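Local atomic coordinates of endoglucanase (Bacillus akibai, PDB entry 1UWW), a protein that hydrolyses internal beta-1,4-glucosidic linkages of cellulose and related glucans, this chain being its family 28 carbohydrate-binding module, specific for non-crystalline cellulose. Residues W30-E35 with P72-W77; I107-Q112 with R164-I169. One frame throughout, in Å; residues are numbered along the deposited sequence. Where two conformers were deposited one is given.

How the contacts relate
Contacts 1 and 2 are neighbouring strand pairings in one five-stranded antiparallel sheet, whose order is 30-32, 73-77, 165-173, 104-111, 120-129. Their centres lie about 9 Å apart, and the adjacent strands 73-77 and 165-173 join them: Phe-76 N lies 2.8 Å from Met-166 O and Leu-74 N 2.9 Å from Ile-168 O, both probable hydrogen bonds. Along the chain, contact 1 is complete before contact 2 begins. Contact 1 attaches the edge strand 30-32, whereas contact 2 lies further into the sheet. A second, six-stranded sheet packs against this one, giving the beta-sandwich of the carbohydrate-binding module.

Contact 1: residues W30-E35 with P72-W77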
# COMPACT_ATOMS: atom_id res chain seq x y z
N TRP A 30 -18.27 7.46 -13.42
CA TRP A 30 -17.40 7.70 -12.25
C TRP A 30 -18.02 8.73 -11.32
O TRP A 30 -18.54 9.76 -11.76
CB TRP A 30 -16.02 8.15 -12.72
CG TRP A 30 -15.24 7.05 -13.35
CD1 TRP A 30 -15.26 6.64 -14.65
CD2 TRP A 30 -14.36 6.16 -12.66
NE1 TRP A 30 -14.42 5.57 -14.81
CE2 TRP A 30 -13.89 5.23 -13.60
CE3 TRP A 30 -13.97 6.02 -11.33
CZ2 TRP A 30 -13.00 4.20 -13.26
CZ3 TRP A 30 -13.10 5.01 -10.98
CH2 TRP A 30 -12.62 4.11 -11.95
N ASP A 31 -17.88 8.50 -10.03
CA ASP A 31 -18.44 9.36 -9.01
C ASP A 31 -17.61 9.23 -7.74
O ASP A 31 -16.67 8.43 -7.68
CB ASP A 31 -19.88 8.94 -8.72
CG ASP A 31 -20.76 10.06 -8.26
OD1 ASP A 31 -20.27 11.15 -7.90
OD2 ASP A 31 -22.02 9.93 -8.26
N TRP A 32 -17.94 10.01 -6.73
CA TRP A 32 -17.32 9.86 -5.42
C TRP A 32 -17.92 8.67 -4.68
O TRP A 32 -19.15 8.51 -4.64
CB TRP A 32 -17.50 11.11 -4.57
CG TRP A 32 -16.77 12.30 -5.06
CD1 TRP A 32 -17.29 13.51 -5.39
CD2 TRP A 32 -15.34 12.42 -5.27
NE1 TRP A 32 -16.30 14.38 -5.79
CE2 TRP A 32 -15.09 13.73 -5.73
CE3 TRP A 32 -14.25 11.56 -5.08
CZ2 TRP A 32 -13.81 14.20 -5.99
CZ3 TRP A 32 -12.98 12.03 -5.37
CH2 TRP A 32 -12.78 13.34 -5.81
N ALA A 33 -17.08 7.86 -4.04
CA ALA A 33 -17.56 6.89 -3.06
C ALA A 33 -18.16 7.64 -1.88
O ALA A 33 -17.73 8.76 -1.58
CB ALA A 33 -16.42 5.99 -2.60
N GLY A 34 -19.17 7.05 -1.22
CA GLY A 34 -19.76 7.67 -0.03
C GLY A 34 -18.74 7.97 1.06
O GLY A 34 -18.82 9.00 1.73
N GLU A 35 -17.72 7.12 1.19
CA GLU A 35 -16.66 7.35 2.18
C GLU A 35 -15.52 8.28 1.74
O GLU A 35 -14.54 8.44 2.45
CB GLU A 35 -16.07 6.00 2.63
CG GLU A 35 -17.04 5.13 3.41
CD GLU A 35 -17.31 5.65 4.81
OE1 GLU A 35 -16.34 5.76 5.61
OE2 GLU A 35 -18.48 5.95 5.14
N PRO A 72 -9.32 11.36 -1.34
CA PRO A 72 -10.29 11.19 -2.43
C PRO A 72 -10.50 9.70 -2.74
O PRO A 72 -9.52 8.94 -2.81
CB PRO A 72 -9.61 11.88 -3.62
CG PRO A 72 -8.67 12.91 -3.00
CD PRO A 72 -8.22 12.25 -1.70
N ARG A 73 -11.73 9.31 -2.97
CA ARG A 73 -12.09 7.93 -3.26
C ARG A 73 -13.07 7.96 -4.41
O ARG A 73 -14.24 8.27 -4.25
CB ARG A 73 -12.73 7.26 -2.06
CG ARG A 73 -11.90 6.99 -0.86
CD ARG A 73 -12.52 5.88 -0.01
NE ARG A 73 -12.17 5.91 1.39
CZ ARG A 73 -12.35 4.85 2.20
NH1 ARG A 73 -12.90 3.74 1.72
NH2 ARG A 73 -11.99 4.92 3.47
N LEU A 74 -12.58 7.61 -5.59
CA LEU A 74 -13.43 7.46 -6.77
C LEU A 74 -14.12 6.11 -6.73
O LEU A 74 -13.60 5.16 -6.16
CB LEU A 74 -12.62 7.53 -8.05
CG LEU A 74 -11.97 8.85 -8.39
CD1 LEU A 74 -11.15 8.70 -9.66
CD2 LEU A 74 -13.03 9.90 -8.63
N ASP A 75 -15.27 6.01 -7.36
CA ASP A 75 -16.08 4.80 -7.37
C ASP A 75 -16.69 4.64 -8.75
O ASP A 75 -17.16 5.60 -9.36
CB ASP A 75 -17.14 4.94 -6.26
CG ASP A 75 -17.77 3.66 -5.83
OD1 ASP A 75 -17.35 2.56 -6.25
OD2 ASP A 75 -18.76 3.71 -5.04
N PHE A 76 -16.73 3.41 -9.24
CA PHE A 76 -17.21 3.06 -10.58
C PHE A 76 -18.03 1.78 -10.47
O PHE A 76 -17.47 0.72 -10.25
CB PHE A 76 -16.01 2.88 -11.51
CG PHE A 76 -16.36 2.51 -12.91
CD1 PHE A 76 -16.75 3.48 -13.84
CD2 PHE A 76 -16.29 1.20 -13.32
CE1 PHE A 76 -17.02 3.12 -15.15
CE2 PHE A 76 -16.59 0.86 -14.62
CZ PHE A 76 -16.96 1.82 -15.53
N TRP A 77 -19.34 1.89 -10.63
CA TRP A 77 -20.24 0.75 -10.59
C TRP A 77 -20.58 0.29 -11.99
O TRP A 77 -21.03 1.09 -12.82
CB TRP A 77 -21.53 1.09 -9.84
CG TRP A 77 -21.34 1.25 -8.34
CD1 TRP A 77 -20.54 2.15 -7.70
CD2 TRP A 77 -21.95 0.48 -7.30
NE1 TRP A 77 -20.60 1.97 -6.34
CE2 TRP A 77 -21.47 0.96 -6.07
CE3 TRP A 77 -22.87 -0.58 -7.28
CZ2 TRP A 77 -21.87 0.43 -4.84
CZ3 TRP A 77 -23.28 -1.10 -6.05
CH2 TRP A 77 -22.78 -0.59 -4.87
O HOH W 1 -20.41 5.84 -5.49
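Two first torsions bring Phe-76 over one face of the Trp-30 indole: chi1 of Phe-76 is -180°, setting CG opposite the backbone N, while that of Trp-30 is -71°, leaving CG beside its own N. The Phe-76 ring forms an offset stack on the Trp-30 five-membered ring, planes 30° apart, and Phe-76 CB sits 3.5 Å from the centroid of the six-membered ring, a CH-pi contact almost on the ring normal. Trp-30 NE1 is hydrogen-bonded to Ser-20 OG. The contact pairs edge strand 30-32 with 73-77 in one sheet of the beta-sandwich, Trp-30 reaching Leu-53 of the other, through Asp-75 N to Asp-31 O at 2.8 Å, the reciprocal Asp-31 N to Asp-75 O at 3.1 Å, and Ala-33 N to Arg-73 O at 2.9 Å. Glu-35 CB covers one guanidinium face of Arg-73, whose buried NE has no hydrogen-bonding partner in the model. Asp-75 OD2 takes a hydrogen bond from Trp-77 NE1 at 2.8 Å, arriving from above the carboxylate plane, and another from a water that also donates to Trp-32 O; OD1 is met by Asn-165 ND2. Two protein N-H groups and a water thus donate to the buried carboxylate, which would be expected to favour its ionised form.

Contact 2: residues I107-Q112 with R164-I169; sequences INLVFQ and RNMMII
A chain of hydrogen bonds running from the Arg-164 guanidinium through the Asn-165 amide to that of Gln-112 closes the end of this strand pair. Asn-165 ND2 donates to Gln-112 OE1 at 3.0 Å, nearly straight at 168°; the donor meets a lone pair in the carbonyl plane, although the two amide planes are turned 64° apart. The same ND2 also serves Asp-75 OD1 of strand 73-77. The Asn-165 amide is fixed from its other end as well: Arg-164 NE and NH2 grip OD1 side-on, the NE bond being 2.8 Å, and both nitrogens reach it from the same face of the amide. With chi1 of 65°, Asn-165 CG stands between its own N and carbonyl carbon, which brings its amide up to Gln-112. Gln-112 NE2 is engaged by Tyr-118 O, so both ends of that amide also have partners.

Beyond this cluster the backbones pair regularly as antiparallel strands, their axes 4.7 Å apart at closest approach. Asn-108 with Ile-169 and Val-110 with Met-167 are hydrogen-bonded pairs, exemplified by Val-110 N to Met-167 O at 3.0 Å. On the face carrying Leu-109 and Phe-111, selenomethionine Met-166 lies alongside the Phe-111 ring, its CB 3.7 Å from CE1, and its SE makes an oblique Met-aromatic contact. Its CG meets Leu-109 CD1 at 3.6 Å, while Ile-107 CG2 touches Ile-168 CG2 at 3.8 Å. The other face brings Val-110 CG2 to Ile-169 CD1.

Strand 165-173 is flanked by 104-111 and 73-77, and 104-111 in turn pairs with 120-129. Ile-107, Leu-109 and Ile-168 pack against strand 88-97 of the second sheet, which places their face in the interior between the sheets; on the other face, Asn-108 and Val-110 touch Gln-121 of strand 120-129.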
# COMPACT_ATOMS: atom_id res chain seq x y z
N ILE A 107 -1.80 5.28 -3.93
CA ILE A 107 -2.99 4.95 -4.70
C ILE A 107 -3.31 3.46 -4.51
O ILE A 107 -2.44 2.60 -4.76
CB ILE A 107 -2.78 5.28 -6.20
CG1 ILE A 107 -2.48 6.77 -6.34
CG2 ILE A 107 -4.01 4.88 -6.98
CD1 ILE A 107 -2.22 7.19 -7.75
N ASN A 108 -4.51 3.14 -4.04
CA ASN A 108 -4.97 1.78 -3.87
C ASN A 108 -6.21 1.50 -4.66
O ASN A 108 -6.99 2.38 -4.99
CB ASN A 108 -5.23 1.49 -2.38
CG ASN A 108 -3.94 1.32 -1.57
OD1 ASN A 108 -3.59 2.19 -0.81
ND2 ASN A 108 -3.18 0.22 -1.84
N LEU A 109 -6.38 0.24 -5.02
CA LEU A 109 -7.47 -0.21 -5.86
C LEU A 109 -8.23 -1.30 -5.13
O LEU A 109 -7.64 -2.29 -4.68
CB LEU A 109 -6.89 -0.75 -7.16
CG LEU A 109 -7.83 -1.38 -8.17
CD1 LEU A 109 -8.78 -0.37 -8.75
CD2 LEU A 109 -7.04 -2.05 -9.32
N VAL A 110 -9.54 -1.14 -5.03
CA VAL A 110 -10.43 -2.01 -4.28
C VAL A 110 -11.60 -2.38 -5.17
O VAL A 110 -12.08 -1.57 -5.97
CB VAL A 110 -10.95 -1.33 -3.00
CG1 VAL A 110 -11.99 -2.19 -2.26
CG2 VAL A 110 -9.79 -0.99 -2.10
N PHE A 111 -12.03 -3.64 -5.11
CA PHE A 111 -13.30 -4.07 -5.66
C PHE A 111 -14.18 -4.59 -4.55
O PHE A 111 -13.70 -4.94 -3.46
CB PHE A 111 -13.10 -5.19 -6.70
CG PHE A 111 -12.21 -4.82 -7.83
CD1 PHE A 111 -12.65 -4.00 -8.86
CD2 PHE A 111 -10.91 -5.28 -7.88
CE1 PHE A 111 -11.79 -3.67 -9.90
CE2 PHE A 111 -10.08 -4.95 -8.93
CZ PHE A 111 -10.53 -4.14 -9.92
N GLN A 112 -15.47 -4.67 -4.80
CA GLN A 112 -16.40 -5.16 -3.79
C GLN A 112 -17.29 -6.32 -4.29
O GLN A 112 -18.53 -6.19 -4.33
CB GLN A 112 -17.24 -3.99 -3.29
CG GLN A 112 -16.43 -2.82 -2.76
CD GLN A 112 -17.26 -1.93 -1.87
OE1 GLN A 112 -17.75 -0.90 -2.31
NE2 GLN A 112 -17.47 -2.35 -0.64
N ARG A 164 -18.63 -5.91 -9.15
CA ARG A 164 -19.66 -4.94 -8.78
C ARG A 164 -19.28 -3.47 -8.93
O ARG A 164 -19.93 -2.69 -9.63
CB ARG A 164 -20.23 -5.19 -7.38
CG ARG A 164 -21.54 -4.44 -7.11
CD ARG A 164 -21.98 -4.48 -5.66
NE ARG A 164 -21.11 -3.67 -4.84
CZ ARG A 164 -21.35 -3.34 -3.58
NH1 ARG A 164 -22.44 -3.80 -2.97
NH2 ARG A 164 -20.51 -2.57 -2.92
N ASN A 165 -18.24 -3.08 -8.22
CA ASN A 165 -17.73 -1.74 -8.30
C ASN A 165 -16.24 -1.70 -8.02
O ASN A 165 -15.71 -2.56 -7.31
CB ASN A 165 -18.53 -0.76 -7.40
CG ASN A 165 -18.40 -1.05 -5.93
OD1 ASN A 165 -18.85 -2.09 -5.45
ND2 ASN A 165 -17.79 -0.14 -5.19
N MSE A 166 -15.60 -0.68 -8.56
CA MSE A 166 -14.19 -0.44 -8.43
C MSE A 166 -14.01 0.90 -7.76
O MSE A 166 -14.58 1.91 -8.18
CB MSE A 166 -13.57 -0.41 -9.81
CG MSE A 166 -12.15 0.11 -9.90
SE MSE A 166 -11.30 -0.10 -11.59
CE MSE A 166 -12.74 0.23 -12.74
N MSE A 167 -13.34 0.94 -6.63
CA MSE A 167 -12.83 2.28 -6.13
C MSE A 167 -11.33 2.42 -6.18
O MSE A 167 -10.55 1.43 -6.09
CB MSE A 167 -13.27 2.60 -4.65
CG MSE A 167 -14.86 2.33 -4.41
SE MSE A 167 -15.44 1.99 -2.59
CE MSE A 167 -14.04 3.01 -1.79
N ILE A 168 -10.95 3.67 -6.28
CA ILE A 168 -9.56 4.09 -6.36
C ILE A 168 -9.39 5.10 -5.26
O ILE A 168 -10.09 6.13 -5.24
CB ILE A 168 -9.18 4.69 -7.74
CG1 ILE A 168 -9.52 3.69 -8.86
CG2 ILE A 168 -7.72 5.00 -7.77
CD1 ILE A 168 -9.29 4.22 -10.23
N ILE A 169 -8.48 4.82 -4.34
CA ILE A 169 -8.24 5.62 -3.15
C ILE A 169 -6.93 6.33 -3.30
O ILE A 169 -5.92 5.70 -3.60
CB ILE A 169 -8.23 4.71 -1.90
CG1 ILE A 169 -9.58 3.99 -1.76
CG2 ILE A 169 -7.96 5.56 -0.65
CD1 ILE A 169 -9.62 2.90 -0.73